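Local coordinates for protein glycerol dehydrogenase (PDB 1TA9) that probably catalyses the zinc-dependent, NAD(+)-linked oxidation of glycerol to dihydroxyacetone, a step in the assimilation of glycerol, at residues B[224-238]-B[330-344]. Sequence-based numbering, arbitrary orientation.
With K (potassium ion), chain J; ZN (zinc ion), chain I.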
# COMPACT_ATOMS: atom_id res chain seq x y z
N ARG B 224 -24.63 -31.76 -1.39
CA ARG B 224 -24.53 -31.66 0.06
C ARG B 224 -23.24 -32.37 0.51
O ARG B 224 -22.58 -31.94 1.46
CB ARG B 224 -25.74 -32.31 0.75
CG ARG B 224 -25.69 -32.25 2.26
CD ARG B 224 -26.76 -33.10 2.94
NE ARG B 224 -26.60 -33.08 4.40
CZ ARG B 224 -27.22 -33.89 5.25
NH1 ARG B 224 -28.06 -34.82 4.80
NH2 ARG B 224 -27.00 -33.78 6.55
N PHE B 225 -22.87 -33.44 -0.18
CA PHE B 225 -21.65 -34.19 0.15
C PHE B 225 -20.39 -33.35 -0.03
O PHE B 225 -19.50 -33.34 0.83
CB PHE B 225 -21.55 -35.45 -0.70
CG PHE B 225 -22.49 -36.55 -0.28
CD1 PHE B 225 -22.20 -37.34 0.84
CD2 PHE B 225 -23.67 -36.78 -0.98
CE1 PHE B 225 -23.07 -38.34 1.25
CE2 PHE B 225 -24.55 -37.79 -0.57
CZ PHE B 225 -24.25 -38.57 0.54
N LEU B 226 -20.30 -32.65 -1.16
CA LEU B 226 -19.13 -31.81 -1.44
C LEU B 226 -19.03 -30.72 -0.39
O LEU B 226 -17.93 -30.41 0.09
CB LEU B 226 -19.25 -31.17 -2.83
CG LEU B 226 -18.11 -30.22 -3.22
CD1 LEU B 226 -16.84 -31.03 -3.46
CD2 LEU B 226 -18.47 -29.44 -4.48
N ILE B 227 -20.16 -30.12 -0.05
CA ILE B 227 -20.20 -29.06 0.94
C ILE B 227 -19.72 -29.56 2.30
O ILE B 227 -19.03 -28.84 3.02
CB ILE B 227 -21.62 -28.47 1.05
CG1 ILE B 227 -21.95 -27.73 -0.25
CG2 ILE B 227 -21.72 -27.52 2.24
CD1 ILE B 227 -23.39 -27.28 -0.39
N SER B 228 -20.08 -30.79 2.64
CA SER B 228 -19.63 -31.36 3.90
C SER B 228 -18.10 -31.46 3.86
O SER B 228 -17.43 -31.19 4.85
CB SER B 228 -20.24 -32.75 4.09
OG SER B 228 -19.70 -33.36 5.25
N GLY B 229 -17.57 -31.84 2.71
CA GLY B 229 -16.13 -31.95 2.56
C GLY B 229 -15.46 -30.59 2.66
O GLY B 229 -14.32 -30.48 3.10
N ILE B 230 -16.15 -29.54 2.22
CA ILE B 230 -15.61 -28.19 2.29
C ILE B 230 -15.56 -27.80 3.76
O ILE B 230 -14.60 -27.17 4.23
CB ILE B 230 -16.50 -27.19 1.49
CG1 ILE B 230 -16.33 -27.45 -0.01
CG2 ILE B 230 -16.15 -25.75 1.86
CD1 ILE B 230 -17.30 -26.67 -0.89
N GLY B 231 -16.60 -28.18 4.49
CA GLY B 231 -16.66 -27.87 5.91
C GLY B 231 -15.50 -28.53 6.65
O GLY B 231 -14.90 -27.93 7.54
N ASP B 232 -15.20 -29.76 6.27
CA ASP B 232 -14.10 -30.48 6.90
C ASP B 232 -12.78 -29.84 6.47
O ASP B 232 -11.89 -29.62 7.30
CB ASP B 232 -14.13 -31.96 6.47
CG ASP B 232 -13.37 -32.85 7.44
OD1 ASP B 232 -13.07 -34.01 7.08
OD2 ASP B 232 -13.10 -32.40 8.57
N ALA B 233 -12.67 -29.50 5.19
CA ALA B 233 -11.44 -28.89 4.68
C ALA B 233 -11.16 -27.52 5.31
O ALA B 233 -10.01 -27.15 5.52
CB ALA B 233 -11.53 -28.77 3.15
N LEU B 234 -12.22 -26.78 5.62
CA LEU B 234 -12.06 -25.47 6.24
C LEU B 234 -11.39 -25.51 7.61
O LEU B 234 -10.71 -24.55 8.00
CB LEU B 234 -13.41 -24.76 6.37
CG LEU B 234 -13.94 -24.05 5.12
CD1 LEU B 234 -15.37 -23.59 5.36
CD2 LEU B 234 -13.03 -22.87 4.79
N SER B 235 -11.56 -26.59 8.35
CA SER B 235 -10.95 -26.67 9.68
C SER B 235 -9.46 -27.01 9.64
O SER B 235 -8.74 -26.74 10.60
CB SER B 235 -11.68 -27.69 10.54
OG SER B 235 -11.41 -29.01 10.12
N THR B 236 -9.01 -27.59 8.53
CA THR B 236 -7.61 -27.99 8.40
C THR B 236 -6.60 -26.88 8.72
O THR B 236 -5.75 -27.06 9.58
CB THR B 236 -7.31 -28.53 6.99
OG1 THR B 236 -8.14 -29.67 6.73
CG2 THR B 236 -5.85 -28.94 6.88
N TRP B 237 -6.69 -25.76 8.02
CA TRP B 237 -5.76 -24.67 8.25
C TRP B 237 -5.87 -24.16 9.69
O TRP B 237 -4.86 -23.92 10.35
CB TRP B 237 -6.00 -23.52 7.27
CG TRP B 237 -5.04 -22.38 7.45
CD1 TRP B 237 -3.74 -22.32 7.03
CD2 TRP B 237 -5.31 -21.14 8.11
NE1 TRP B 237 -3.18 -21.11 7.40
CE2 TRP B 237 -4.12 -20.37 8.06
CE3 TRP B 237 -6.44 -20.60 8.75
CZ2 TRP B 237 -4.03 -19.09 8.62
CZ3 TRP B 237 -6.35 -19.32 9.31
CH2 TRP B 237 -5.15 -18.58 9.24
N VAL B 238 -7.10 -23.98 10.17
CA VAL B 238 -7.31 -23.49 11.52
C VAL B 238 -6.68 -24.40 12.57
O VAL B 238 -5.92 -23.94 13.42
CB VAL B 238 -8.81 -23.32 11.85
CG1 VAL B 238 -8.97 -23.01 13.34
CG2 VAL B 238 -9.41 -22.20 11.00
N ARG B 330 -28.27 -36.83 11.99
CA ARG B 330 -28.61 -36.53 10.61
C ARG B 330 -27.59 -35.58 9.97
O ARG B 330 -27.60 -35.37 8.76
CB ARG B 330 -30.00 -35.91 10.54
CG ARG B 330 -31.10 -36.88 10.98
CD ARG B 330 -32.32 -36.15 11.51
NE ARG B 330 -32.84 -35.17 10.56
CZ ARG B 330 -33.84 -34.33 10.84
NH1 ARG B 330 -34.42 -34.37 12.03
NH2 ARG B 330 -34.23 -33.45 9.93
N LEU B 331 -26.71 -35.03 10.80
CA LEU B 331 -25.68 -34.11 10.32
C LEU B 331 -24.49 -34.88 9.75
O LEU B 331 -24.10 -35.92 10.28
CB LEU B 331 -25.19 -33.21 11.46
CG LEU B 331 -26.16 -32.14 11.98
CD1 LEU B 331 -25.69 -31.65 13.34
CD2 LEU B 331 -26.23 -30.98 10.98
N MET B 332 -23.92 -34.37 8.67
CA MET B 332 -22.75 -35.00 8.07
C MET B 332 -21.53 -34.51 8.84
O MET B 332 -21.58 -33.47 9.50
CB MET B 332 -22.59 -34.61 6.60
CG MET B 332 -23.64 -35.21 5.67
SD MET B 332 -23.23 -34.88 3.96
CE MET B 332 -24.56 -35.77 3.10
N HIS B 333 -20.44 -35.26 8.75
CA HIS B 333 -19.21 -34.91 9.44
C HIS B 333 -18.77 -33.46 9.26
O HIS B 333 -18.52 -32.75 10.24
CB HIS B 333 -18.08 -35.83 8.99
CG HIS B 333 -16.78 -35.55 9.67
ND1 HIS B 333 -16.58 -35.77 11.01
CD2 HIS B 333 -15.61 -35.04 9.20
CE1 HIS B 333 -15.36 -35.41 11.35
NE2 HIS B 333 -14.75 -34.96 10.26
N GLY B 334 -18.66 -33.03 8.01
CA GLY B 334 -18.24 -31.67 7.72
C GLY B 334 -19.17 -30.58 8.22
O GLY B 334 -18.73 -29.47 8.52
N GLU B 335 -20.46 -30.88 8.29
CA GLU B 335 -21.43 -29.91 8.76
C GLU B 335 -21.17 -29.63 10.23
O GLU B 335 -21.27 -28.49 10.69
CB GLU B 335 -22.85 -30.44 8.52
CG GLU B 335 -23.05 -30.86 7.06
CD GLU B 335 -24.40 -31.46 6.75
OE1 GLU B 335 -24.99 -32.11 7.65
OE2 GLU B 335 -24.86 -31.32 5.60
N LYS B 336 -20.81 -30.67 10.97
CA LYS B 336 -20.51 -30.52 12.38
C LYS B 336 -19.14 -29.87 12.57
O LYS B 336 -18.97 -29.00 13.41
CB LYS B 336 -20.55 -31.88 13.08
CG LYS B 336 -21.96 -32.45 13.23
CD LYS B 336 -21.97 -33.85 13.86
CE LYS B 336 -21.33 -34.89 12.95
NZ LYS B 336 -21.42 -36.26 13.52
N VAL B 337 -18.17 -30.29 11.76
CA VAL B 337 -16.81 -29.74 11.86
C VAL B 337 -16.78 -28.24 11.58
O VAL B 337 -16.03 -27.50 12.23
CB VAL B 337 -15.84 -30.45 10.88
CG1 VAL B 337 -14.53 -29.67 10.79
CG2 VAL B 337 -15.56 -31.86 11.36
N ALA B 338 -17.58 -27.79 10.62
CA ALA B 338 -17.62 -26.37 10.29
C ALA B 338 -18.07 -25.58 11.52
O ALA B 338 -17.45 -24.58 11.88
CB ALA B 338 -18.58 -26.13 9.13
N TYR B 339 -19.14 -26.03 12.18
CA TYR B 339 -19.61 -25.33 13.37
C TYR B 339 -18.51 -25.39 14.43
O TYR B 339 -18.23 -24.39 15.10
CB TYR B 339 -20.88 -25.97 13.92
CG TYR B 339 -21.59 -25.11 14.95
CD1 TYR B 339 -22.55 -24.18 14.56
CD2 TYR B 339 -21.25 -25.18 16.30
CE1 TYR B 339 -23.16 -23.34 15.50
CE2 TYR B 339 -21.85 -24.34 17.25
CZ TYR B 339 -22.81 -23.42 16.84
OH TYR B 339 -23.40 -22.59 17.77
N GLY B 340 -17.88 -26.56 14.56
CA GLY B 340 -16.82 -26.73 15.53
C GLY B 340 -15.63 -25.81 15.27
O GLY B 340 -14.94 -25.40 16.20
N THR B 341 -15.40 -25.49 14.00
CA THR B 341 -14.31 -24.60 13.64
C THR B 341 -14.63 -23.19 14.12
O THR B 341 -13.75 -22.47 14.60
CB THR B 341 -14.07 -24.62 12.11
OG1 THR B 341 -13.74 -25.95 11.70
CG2 THR B 341 -12.93 -23.68 11.72
N LEU B 342 -15.89 -22.79 14.01
CA LEU B 342 -16.29 -21.46 14.48
C LEU B 342 -16.13 -21.42 16.00
O LEU B 342 -15.77 -20.39 16.56
CB LEU B 342 -17.73 -21.15 14.10
CG LEU B 342 -18.01 -20.90 12.61
CD1 LEU B 342 -19.48 -20.51 12.43
CD2 LEU B 342 -17.11 -19.79 12.09
N VAL B 343 -16.41 -22.54 16.65
CA VAL B 343 -16.26 -22.59 18.10
C VAL B 343 -14.78 -22.42 18.44
O VAL B 343 -14.44 -21.72 19.40
CB VAL B 343 -16.77 -23.93 18.69
CG1 VAL B 343 -16.57 -23.95 20.20
CG2 VAL B 343 -18.26 -24.12 18.36
N GLN B 344 -13.90 -23.05 17.67
CA GLN B 344 -12.47 -22.90 17.94
C GLN B 344 -12.06 -21.44 17.76
O GLN B 344 -11.19 -20.95 18.47
CB GLN B 344 -11.60 -23.78 17.02
CG GLN B 344 -10.10 -23.59 17.33
CD GLN B 344 -9.20 -24.66 16.74
OE1 GLN B 344 -9.59 -25.82 16.61
NE2 GLN B 344 -7.96 -24.27 16.42
K K J . -9.99 -31.33 8.48
ZN ZN I . -12.69 -34.28 9.67
O HOH W 1 -23.33 -30.03 3.54
O HOH W 2 -8.48 -30.48 10.39
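Helices 223-245 and 333-347 of this iron-containing alcohol dehydrogenase family member supply two of the protein ligands of the zinc site, Asp232 and His333. Asp232 OD2 and His333 NE2 each lie 2.2 Å from the zinc ion, with the carboxylate almost perpendicular to the imidazole; His315, on helix 313-322, is the third. The first torsion of His333 (chi1 -179°) carries the ring away from its backbone N to the metal, while Val337 CG2 lies over one ring face. Asp232 O also binds the potassium ion at 2.8 Å, alongside Thr236 OG1 and Asp182.

Helices 224-238 and 333-344 run roughly parallel, their axes 35° apart in direction and approaching to 6.8 Å. Glycines permit this closeness: Gly334 CA donates a CH...O contact to Ser228 O at 3.0 Å, and a CB on Gly231 would collide with Gly334 O. Gly334 N also donates to Ser228 OG, through a bent bond of 133°.

Near the N-terminal end of both segments, Arg224 grips Glu335 side-on, NE to OE2 and NH2 to OE1, both 2.8 Å, nearly in the guanidinium plane and on the syn sides of the carboxylate. NH2 also donates to Arg330 O, and Met332 N reaches Glu335 OE1 from above the carboxylate plane. Met332, the N-cap residue, extends its chain over one guanidinium face and sets CE over the face of the Phe225 ring, 3.7 Å from its centroid, in a CH-pi contact, with SD lying obliquely to the ring in a Met-aromatic contact. A leucine in place of Arg224 would probably leave the buried Glu335 carboxylate without its countercharge and Arg330 O without this donor.

The ion pair thus ties the start of helix 333-347 to helix 223-245 about two helical turns before Asp232, consistent with a fixed placement of His333 relative to Asp232.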